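Local coordinates for SusD homolog (Bacteroides thetaiotaomicron VPI-5482, PDB 3IHV), which probably binds glycans at the outer membrane surface as a member of the SusD family of sugar-uptake proteins, at residues 379-382 with 388-391; 284-289 with 370-375; 278-283 with 390-395. All coordinates share one frame; numbering follows the deposited sequence.

Contact 1: 379-382 with 388-391. With NA (sodium ion), chain F; EDO (1,2-ethanediol), chain L.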
loop_
_atom_site.group_PDB
_atom_site.type_symbol
_atom_site.label_atom_id
_atom_site.label_comp_id
_atom_site.label_asym_id
_atom_site.label_seq_id
_atom_site.Cartn_x
_atom_site.Cartn_y
_atom_site.Cartn_z
ATOM N N THR A 379 -21.078 -11.001 -6.727
ATOM C CA THR A 379 -21.757 -10.614 -7.950
ATOM C C THR A 379 -21.006 -10.925 -9.230
ATOM O O THR A 379 -19.791 -11.055 -9.246
ATOM C CB THR A 379 -22.046 -9.151 -7.926
ATOM O OG1 THR A 379 -20.809 -8.425 -7.817
ATOM C CG2 THR A 379 -22.943 -8.848 -6.727
ATOM N N ASN A 380 -21.783 -11.066 -10.304
ATOM C CA ASN A 380 -21.243 -11.319 -11.633
ATOM C C ASN A 380 -20.957 -10.015 -12.344
ATOM O O ASN A 380 -21.744 -9.074 -12.268
ATOM C CB ASN A 380 -22.226 -12.117 -12.466
ATOM C CG ASN A 380 -22.372 -13.526 -11.980
ATOM O OD1 ASN A 380 -23.487 -14.025 -11.858
ATOM N ND2 ASN A 380 -21.247 -14.179 -11.687
ATOM N N SER A 381 -19.816 -9.960 -13.013
ATOM C CA SER A 381 -19.437 -8.780 -13.763
ATOM C C SER A 381 -18.666 -9.258 -14.983
ATOM O O SER A 381 -18.967 -10.324 -15.544
ATOM C CB SER A 381 -18.637 -7.825 -12.888
ATOM O OG SER A 381 -18.451 -6.589 -13.582
ATOM N N PHE A 382 -17.663 -8.519 -15.407
ATOM C CA PHE A 382 -16.938 -8.961 -16.562
ATOM C C PHE A 382 -16.055 -10.172 -16.189
ATOM O O PHE A 382 -15.697 -10.383 -15.024
ATOM C CB PHE A 382 -16.141 -7.806 -17.148
ATOM C CG PHE A 382 -15.122 -7.233 -16.191
ATOM C CD1 PHE A 382 -13.884 -7.812 -16.058
ATOM C CD2 PHE A 382 -15.410 -6.118 -15.451
ATOM C CE1 PHE A 382 -12.957 -7.301 -15.205
ATOM C CE2 PHE A 382 -14.466 -5.581 -14.582
ATOM C CZ PHE A 382 -13.249 -6.173 -14.463
ATOM N N SER A 388 -9.837 -6.709 -12.523
ATOM C CA SER A 388 -10.959 -6.939 -11.639
ATOM C C SER A 388 -11.511 -5.622 -11.119
ATOM O O SER A 388 -10.928 -4.578 -11.335
ATOM C CB SER A 388 -10.511 -7.762 -10.418
ATOM O OG SER A 388 -9.742 -6.953 -9.519
ATOM N N ASN A 389 -12.633 -5.723 -10.391
ATOM C CA ASN A 389 -13.198 -4.605 -9.639
ATOM C C ASN A 389 -12.810 -4.666 -8.154
ATOM O O ASN A 389 -13.414 -3.983 -7.335
ATOM C CB ASN A 389 -14.716 -4.619 -9.802
ATOM C CG ASN A 389 -15.111 -4.336 -11.199
ATOM O OD1 ASN A 389 -14.474 -3.513 -11.865
ATOM N ND2 ASN A 389 -16.149 -5.009 -11.671
ATOM N N VAL A 390 -11.794 -5.431 -7.777
ATOM C CA VAL A 390 -11.350 -5.506 -6.394
ATOM C C VAL A 390 -10.602 -4.223 -5.983
ATOM O O VAL A 390 -9.757 -3.711 -6.721
ATOM C CB VAL A 390 -10.465 -6.751 -6.121
ATOM C CG1 VAL A 390 -9.934 -6.768 -4.671
ATOM C CG2 VAL A 390 -11.246 -8.044 -6.449
ATOM N N ASN A 391 -10.915 -3.709 -4.797
ATOM C CA ASN A 391 -10.310 -2.465 -4.330
ATOM C C ASN A 391 -8.972 -2.646 -3.635
ATOM O O ASN A 391 -8.541 -3.776 -3.434
ATOM C CB ASN A 391 -11.299 -1.704 -3.451
ATOM C CG ASN A 391 -12.520 -1.288 -4.203
ATOM O OD1 ASN A 391 -12.550 -1.309 -5.441
ATOM N ND2 ASN A 391 -13.591 -0.928 -3.463
HETATM NA NA NA F . -14.556 -2.113 -6.635
HETATM C C1 EDO L . -14.506 -9.209 -9.273
HETATM O O1 EDO L . -13.797 -7.975 -9.293
HETATM C C2 EDO L . -14.068 -10.082 -10.429
HETATM O O2 EDO L . -13.512 -9.268 -11.461
HETATM O O HOH W 1 -15.463 -0.164 -5.586
HETATM O O HOH W 2 -14.584 -4.195 -4.737
HETATM O O HOH W 3 -16.649 -3.018 -7.092
#

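Contact 2: 284-289 with 370-375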
loop_
_atom_site.group_PDB
_atom_site.type_symbol
_atom_site.label_atom_id
_atom_site.label_comp_id
_atom_site.label_asym_id
_atom_site.label_seq_id
_atom_site.Cartn_x
_atom_site.Cartn_y
_atom_site.Cartn_z
ATOM N N ASN A 284 -2.124 -10.721 -7.676
ATOM C CA ASN A 284 -1.830 -11.088 -6.292
ATOM C C ASN A 284 -2.986 -11.878 -5.688
ATOM O O ASN A 284 -3.208 -11.864 -4.480
ATOM C CB ASN A 284 -1.519 -9.859 -5.458
ATOM C CG ASN A 284 -2.730 -8.973 -5.248
ATOM O OD1 ASN A 284 -3.735 -9.079 -6.003
ATOM N ND2 ASN A 284 -2.658 -8.100 -4.265
ATOM N N GLY A 285 -3.735 -12.555 -6.536
ATOM C CA GLY A 285 -4.860 -13.331 -6.069
ATOM C C GLY A 285 -4.499 -14.735 -5.625
ATOM O O GLY A 285 -3.322 -15.084 -5.464
ATOM N N VAL A 286 -5.543 -15.550 -5.487
ATOM C CA VAL A 286 -5.397 -16.971 -5.247
ATOM C C VAL A 286 -5.328 -17.573 -6.632
ATOM O O VAL A 286 -6.092 -17.163 -7.511
ATOM C CB VAL A 286 -6.597 -17.527 -4.458
ATOM C CG1 VAL A 286 -6.549 -19.053 -4.433
ATOM C CG2 VAL A 286 -6.571 -16.959 -3.040
ATOM N N LYS A 287 -4.421 -18.524 -6.855
ATOM C CA LYS A 287 -4.296 -19.165 -8.161
ATOM C C LYS A 287 -5.627 -19.802 -8.531
ATOM O O LYS A 287 -6.147 -20.626 -7.790
ATOM C CB LYS A 287 -3.152 -20.188 -8.128
ATOM C CG LYS A 287 -2.773 -20.787 -9.456
ATOM C CD LYS A 287 -2.187 -19.770 -10.406
ATOM C CE LYS A 287 -1.273 -20.369 -11.474
ATOM N NZ LYS A 287 -0.599 -19.260 -12.264
ATOM N N THR A 288 -6.147 -19.417 -9.699
ATOM C CA THR A 288 -7.486 -19.827 -10.174
ATOM C C THR A 288 -7.528 -20.006 -11.679
ATOM O O THR A 288 -7.024 -19.157 -12.437
ATOM C CB THR A 288 -8.483 -18.676 -9.808
ATOM O OG1 THR A 288 -8.336 -18.319 -8.431
ATOM C CG2 THR A 288 -9.971 -19.006 -10.158
ATOM N N THR A 289 -8.107 -21.113 -12.141
ATOM C CA THR A 289 -8.233 -21.336 -13.566
ATOM C C THR A 289 -9.428 -20.598 -14.162
ATOM O O THR A 289 -10.415 -20.333 -13.491
ATOM C CB THR A 289 -8.510 -22.815 -13.877
ATOM O OG1 THR A 289 -9.684 -23.222 -13.166
ATOM C CG2 THR A 289 -7.335 -23.702 -13.481
ATOM N N LYS A 370 -6.211 -12.655 0.942
ATOM C CA LYS A 370 -7.007 -11.447 1.188
ATOM C C LYS A 370 -7.880 -11.045 0.004
ATOM O O LYS A 370 -8.938 -10.450 0.193
ATOM C CB LYS A 370 -6.088 -10.298 1.548
ATOM C CG LYS A 370 -5.435 -10.508 2.893
ATOM C CD LYS A 370 -4.498 -9.387 3.297
ATOM C CE LYS A 370 -4.126 -9.516 4.783
ATOM N NZ LYS A 370 -3.160 -8.489 5.349
ATOM N N TRP A 371 -7.392 -11.323 -1.202
ATOM C CA TRP A 371 -8.100 -10.953 -2.428
ATOM C C TRP A 371 -8.550 -12.185 -3.227
ATOM O O TRP A 371 -8.496 -12.212 -4.454
ATOM C CB TRP A 371 -7.302 -9.909 -3.243
ATOM C CG TRP A 371 -6.908 -8.761 -2.355
ATOM C CD1 TRP A 371 -7.697 -7.707 -1.987
ATOM C CD2 TRP A 371 -5.673 -8.613 -1.620
ATOM N NE1 TRP A 371 -7.032 -6.909 -1.074
ATOM C CE2 TRP A 371 -5.779 -7.417 -0.869
ATOM C CE3 TRP A 371 -4.462 -9.315 -1.603
ATOM C CZ2 TRP A 371 -4.750 -6.951 -0.045
ATOM C CZ3 TRP A 371 -3.428 -8.857 -0.776
ATOM C CH2 TRP A 371 -3.580 -7.664 -0.026
ATOM N N ASP A 372 -9.054 -13.180 -2.489
ATOM C CA ASP A 372 -9.632 -14.364 -3.064
ATOM C C ASP A 372 -11.021 -14.049 -3.683
ATOM O O ASP A 372 -12.063 -14.019 -2.996
ATOM C CB ASP A 372 -9.737 -15.434 -1.999
ATOM C CG ASP A 372 -10.257 -16.730 -2.539
ATOM O OD1 ASP A 372 -10.938 -16.719 -3.609
ATOM O OD2 ASP A 372 -10.031 -17.735 -1.865
ATOM N N ILE A 373 -11.006 -13.789 -4.982
ATOM C CA ILE A 373 -12.224 -13.442 -5.714
ATOM C C ILE A 373 -13.309 -14.558 -5.631
ATOM O O ILE A 373 -14.472 -14.258 -5.396
ATOM C CB ILE A 373 -11.896 -13.059 -7.182
ATOM C CG1 ILE A 373 -11.122 -11.744 -7.216
ATOM C CG2 ILE A 373 -13.166 -12.973 -8.013
ATOM C CD1 ILE A 373 -10.644 -11.314 -8.617
ATOM N N GLN A 374 -12.914 -15.815 -5.836
ATOM C CA GLN A 374 -13.847 -16.922 -5.802
ATOM C C GLN A 374 -14.536 -16.988 -4.440
ATOM O O GLN A 374 -15.729 -17.215 -4.357
ATOM C CB GLN A 374 -13.104 -18.213 -6.077
ATOM C CG GLN A 374 -13.913 -19.473 -5.951
ATOM C CD GLN A 374 -14.945 -19.652 -7.047
ATOM O OE1 GLN A 374 -14.769 -19.205 -8.200
ATOM N NE2 GLN A 374 -15.990 -20.374 -6.717
ATOM N N LYS A 375 -13.761 -16.781 -3.380
ATOM C CA LYS A 375 -14.292 -16.766 -2.035
ATOM C C LYS A 375 -15.202 -15.562 -1.725
ATOM O O LYS A 375 -16.262 -15.730 -1.129
ATOM C CB LYS A 375 -13.144 -16.732 -1.010
ATOM C CG LYS A 375 -13.637 -16.804 0.443
ATOM C CD LYS A 375 -12.503 -16.732 1.457
ATOM C CE LYS A 375 -13.030 -16.986 2.869
ATOM N NZ LYS A 375 -11.974 -16.656 3.870
HETATM O O HOH W 4 -5.244 -12.801 -2.692
HETATM O O HOH W 5 -8.245 -14.199 -6.340
HETATM O O HOH W 6 -9.998 -16.429 -7.048
#

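Contact 3: 278-283 with 390-395. With NA (sodium ion), chain F.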
loop_
_atom_site.group_PDB
_atom_site.type_symbol
_atom_site.label_atom_id
_atom_site.label_comp_id
_atom_site.label_asym_id
_atom_site.label_seq_id
_atom_site.Cartn_x
_atom_site.Cartn_y
_atom_site.Cartn_z
ATOM N N GLY A 278 -8.383 -2.748 -11.909
ATOM C CA GLY A 278 -7.036 -3.031 -11.520
ATOM C C GLY A 278 -6.736 -4.509 -11.559
ATOM O O GLY A 278 -7.529 -5.323 -12.029
ATOM N N ARG A 279 -5.573 -4.852 -11.034
ATOM C CA ARG A 279 -5.110 -6.236 -11.011
ATOM C C ARG A 279 -5.221 -6.887 -9.635
ATOM O O ARG A 279 -4.667 -7.955 -9.403
ATOM C CB ARG A 279 -3.664 -6.272 -11.494
ATOM C CG ARG A 279 -3.481 -5.731 -12.918
ATOM C CD ARG A 279 -2.091 -5.979 -13.375
ATOM N NE ARG A 279 -1.730 -5.229 -14.578
ATOM C CZ ARG A 279 -1.625 -5.737 -15.799
ATOM N NH1 ARG A 279 -1.852 -7.020 -16.029
ATOM N NH2 ARG A 279 -1.271 -4.947 -16.814
ATOM N N ILE A 280 -5.954 -6.256 -8.725
ATOM C CA ILE A 280 -6.046 -6.738 -7.340
ATOM C C ILE A 280 -6.910 -7.997 -7.328
ATOM O O ILE A 280 -7.968 -8.058 -7.986
ATOM C CB ILE A 280 -6.595 -5.675 -6.370
ATOM C CG1 ILE A 280 -5.967 -4.264 -6.578
ATOM C CG2 ILE A 280 -6.460 -6.174 -4.931
ATOM C CD1 ILE A 280 -4.427 -4.165 -6.568
ATOM N N GLY A 281 -6.445 -9.036 -6.647
ATOM C CA GLY A 281 -7.101 -10.347 -6.696
ATOM C C GLY A 281 -6.777 -11.137 -7.973
ATOM O O GLY A 281 -7.219 -12.274 -8.139
ATOM N N LYS A 282 -5.993 -10.545 -8.881
ATOM C CA LYS A 282 -5.612 -11.209 -10.115
ATOM C C LYS A 282 -4.139 -11.560 -10.022
ATOM O O LYS A 282 -3.789 -12.705 -9.753
ATOM C CB LYS A 282 -5.929 -10.305 -11.330
ATOM C CG LYS A 282 -7.403 -9.807 -11.352
ATOM C CD LYS A 282 -8.416 -10.922 -11.330
ATOM C CE LYS A 282 -8.519 -11.649 -12.645
ATOM N NZ LYS A 282 -9.652 -12.685 -12.887
ATOM N N TRP A 283 -3.271 -10.562 -10.153
ATOM C CA TRP A 283 -1.847 -10.792 -10.097
ATOM C C TRP A 283 -1.405 -11.207 -8.683
ATOM O O TRP A 283 -0.449 -11.974 -8.506
ATOM C CB TRP A 283 -1.118 -9.515 -10.521
ATOM C CG TRP A 283 0.180 -9.737 -11.225
ATOM C CD1 TRP A 283 0.355 -9.825 -12.571
ATOM C CD2 TRP A 283 1.494 -9.842 -10.643
ATOM N NE1 TRP A 283 1.682 -9.984 -12.870
ATOM C CE2 TRP A 283 2.407 -9.984 -11.705
ATOM C CE3 TRP A 283 1.979 -9.827 -9.340
ATOM C CZ2 TRP A 283 3.777 -10.133 -11.494
ATOM C CZ3 TRP A 283 3.327 -9.961 -9.143
ATOM C CH2 TRP A 283 4.213 -10.099 -10.219
ATOM N N VAL A 390 -11.794 -5.431 -7.777
ATOM C CA VAL A 390 -11.350 -5.506 -6.394
ATOM C C VAL A 390 -10.602 -4.223 -5.983
ATOM O O VAL A 390 -9.757 -3.711 -6.721
ATOM C CB VAL A 390 -10.465 -6.751 -6.121
ATOM C CG1 VAL A 390 -9.934 -6.768 -4.671
ATOM C CG2 VAL A 390 -11.246 -8.044 -6.449
ATOM N N ASN A 391 -10.915 -3.709 -4.797
ATOM C CA ASN A 391 -10.310 -2.465 -4.330
ATOM C C ASN A 391 -8.972 -2.646 -3.635
ATOM O O ASN A 391 -8.541 -3.776 -3.434
ATOM C CB ASN A 391 -11.299 -1.704 -3.451
ATOM C CG ASN A 391 -12.520 -1.288 -4.203
ATOM O OD1 ASN A 391 -12.550 -1.309 -5.441
ATOM N ND2 ASN A 391 -13.591 -0.928 -3.463
ATOM N N TRP A 392 -8.326 -1.527 -3.325
ATOM C CA TRP A 392 -6.990 -1.534 -2.709
ATOM C C TRP A 392 -6.869 -0.677 -1.457
ATOM O O TRP A 392 -6.970 0.559 -1.513
ATOM C CB TRP A 392 -5.900 -1.102 -3.712
ATOM C CG TRP A 392 -4.549 -1.290 -3.120
ATOM C CD1 TRP A 392 -3.669 -0.326 -2.731
ATOM C CD2 TRP A 392 -3.919 -2.538 -2.857
ATOM N NE1 TRP A 392 -2.540 -0.900 -2.195
ATOM C CE2 TRP A 392 -2.658 -2.258 -2.254
ATOM C CE3 TRP A 392 -4.329 -3.865 -2.987
ATOM C CZ2 TRP A 392 -1.782 -3.257 -1.854
ATOM C CZ3 TRP A 392 -3.462 -4.865 -2.608
ATOM C CH2 TRP A 392 -2.195 -4.559 -2.042
ATOM N N TYR A 393 -6.640 -1.322 -0.324
ATOM C CA TYR A 393 -6.406 -0.587 0.908
ATOM C C TYR A 393 -4.973 -0.034 0.935
ATOM O O TYR A 393 -3.990 -0.795 1.027
ATOM C CB TYR A 393 -6.538 -1.434 2.165
ATOM C CG TYR A 393 -7.934 -1.913 2.516
ATOM C CD1 TYR A 393 -8.940 -1.001 2.873
ATOM C CD2 TYR A 393 -8.213 -3.263 2.564
ATOM C CE1 TYR A 393 -10.199 -1.432 3.239
ATOM C CE2 TYR A 393 -9.487 -3.726 2.926
ATOM C CZ TYR A 393 -10.467 -2.799 3.273
ATOM O OH TYR A 393 -11.706 -3.251 3.634
ATOM N N PHE A 394 -4.843 1.284 0.847
ATOM C CA PHE A 394 -3.547 1.915 1.033
ATOM C C PHE A 394 -3.276 2.204 2.530
ATOM O O PHE A 394 -2.115 2.149 3.006
ATOM C CB PHE A 394 -3.469 3.200 0.188
ATOM C CG PHE A 394 -2.158 3.955 0.328
ATOM C CD1 PHE A 394 -0.993 3.462 -0.235
ATOM C CD2 PHE A 394 -2.130 5.194 0.939
ATOM C CE1 PHE A 394 0.207 4.166 -0.124
ATOM C CE2 PHE A 394 -0.947 5.913 1.055
ATOM C CZ PHE A 394 0.228 5.404 0.509
ATOM N N LEU A 395 -4.323 2.584 3.277
ATOM C CA LEU A 395 -4.191 2.900 4.695
ATOM C C LEU A 395 -5.457 2.538 5.472
ATOM O O LEU A 395 -6.570 3.031 5.150
ATOM C CB LEU A 395 -3.913 4.404 4.917
ATOM C CG LEU A 395 -3.516 4.780 6.362
ATOM C CD1 LEU A 395 -2.215 4.085 6.751
ATOM C CD2 LEU A 395 -3.437 6.310 6.522
HETATM NA NA NA F . -14.556 -2.113 -6.635
HETATM O O HOH W 1 -15.463 -0.164 -5.586
HETATM O O HOH W 2 -14.584 -4.195 -4.737
HETATM O O HOH W 3 -16.649 -3.018 -7.092
#

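Contact 1: 379-382 with 388-391
Phe382 and Ser388 face each other with their CA atoms 8.0 Å apart, and Ser381 lies 8.6 Å from Asn389 by the same measure. Both segments are irregular loop, and at this spacing the link is made by side chains reaching across, one of them onto main chain, with no backbone pairing. Most of it rests on the benzyl group of Phe382. Its CG is tucked between the backbone N and the carbonyl carbon (chi1 61°), a setting that sends the ring across to residues 388-389. There Phe382 CZ touches the main chain at Ser388 CA, 3.7 Å away, while Ser388 N lies in the ring plane at its edge. On the neighbouring corner of the ring, Phe382 CE2 packs 3.4 Å from Asn389 ND2, with amide and ring planes almost perpendicular (88°). The amide is also held from outside, because Asn389 OD1 accepts a hydrogen bond from Ser267 N.

The backbone of 388-391 is shaped by Ser388 OG, which accepts from Val390 N two residues on (3.1 Å, N-H...O angle 160°) and hydrogen-bonds to Ile280 O as well. Within this turn Asn389 N donates a hydrogen bond to O1 of a 1,2-ethanediol molecule, probably a crystallisation additive, at 2.8 Å. Asn389 O turns to the sodium ion at 2.3 Å, and Asn391 OD1 joins it at 2.5 Å. Three waters and Phe265 O complete six oxygen ligands, so the protein's share is two main-chain carbonyls and one side-chain amide oxygen. The arrangement is that of an ST turn built into a sodium-binding loop, with the phenyl ring packed against the residue that supplies one of the carbonyls.

Contact 2: 284-289 with 370-375
Asp372 meets Val286 first through its CB, 3.7 Å from Val286 CG2, and its CG stays equally close to the same methyl. With CG anti to the backbone N (chi1 -177°), the carboxylate is carried past the valine to the start of the helix. OD1 accepts from Lys375 N at 2.8 Å, a nearly straight bond (168°) that arrives from above the carboxylate plane and makes Asp372 the N-cap. OD2, also against Val286 CG2, takes hydrogen bonds from the hydroxyls of Tyr328 and Tyr330. With an alanine in its place, Lys375 N would probably lose its cap and both tyrosine hydroxyls this acceptor.

At Trp371, one residue before the cap, the Asn284 amide lies nearly parallel to the indole (planes 11° apart), with Asn284 ND2 3.4 Å from Trp371 CE3. No direct hydrogen bond crosses the contact; waters do that work. One joins Asn284 O to Trp371 N, a second accepts from both Val286 N and Ile373 N, and a third links Thr288 OG1 with Gln374 N. The loop 284-289 thus packs on the residues leading into helix 373-376 and reaches its first turn through waters, with strand 325-330 beside Val286 and helix 242-250 against Trp371.

Contact 3: 278-283 with 390-395
The turn that presents Ile280 to Val390 is closed on one carbonyl: Arg279 O accepts from Lys282 N at 3.0 Å and from Trp283 N at 3.1 Å. The first of these bonds spans residues 279-282, and the extended Ile280 and left-handed Gly281 (phi 78°) identify a type II beta turn. Glycine suits the second of these corners because of its positive phi; a CB there would also press on Val390 CG2.

Ile280 makes nearly all of the contact, through both of its branches. CG2, anti to the backbone N, packs 3.5 Å from Val390 CG1, rests against the carbonyl Asn391 O and also comes near the Trp392 indole. The other branch ends in CD1, which reaches the six-membered part of the indole at Trp392 CE3, 3.6 Å away, the two side chains crossing at about a right angle. Ile280 O itself comes to 3.4 Å from Val390 CB, so the peptide after the isoleucine takes part in the packing.

Residues 390-395 lead into strand 392-396, which pairs antiparallel with strand 259-263; Phe394 and Leu395 both face Ile261, a classic beta bulge. Just before the strand, Asn391 turns its CB away from the isoleucine, and its ND2 donates to a sodium-bound water at 2.9 Å. Nearby, helix 40-44 places Ser42 against both Ile280 and Trp392, while Cys250 of helix 242-250 touches the Val390 side chain.

The three contacts sit close together, with centres 11 to 12 Å apart. Contacts 1 and 3 share Val390 and Asn391, and both touch the sodium ion; the loop 278-283 is also tied to Ser388 by a probable hydrogen bond from Ser388 N to Gly278 O (2.7 Å). Contact 2 reaches the others through Trp371: its CD1 lies 3.5 Å from Ile280 CG2 and 3.6 Å from Val390 CG1, and its CZ2 is 3.5 Å from Trp392 CZ3. The Trp371 side chain is about 10 Å from the sodium ion, so contact 2 does not touch the ion and approaches its site through packing on Val390, between the two asparagines that bind it.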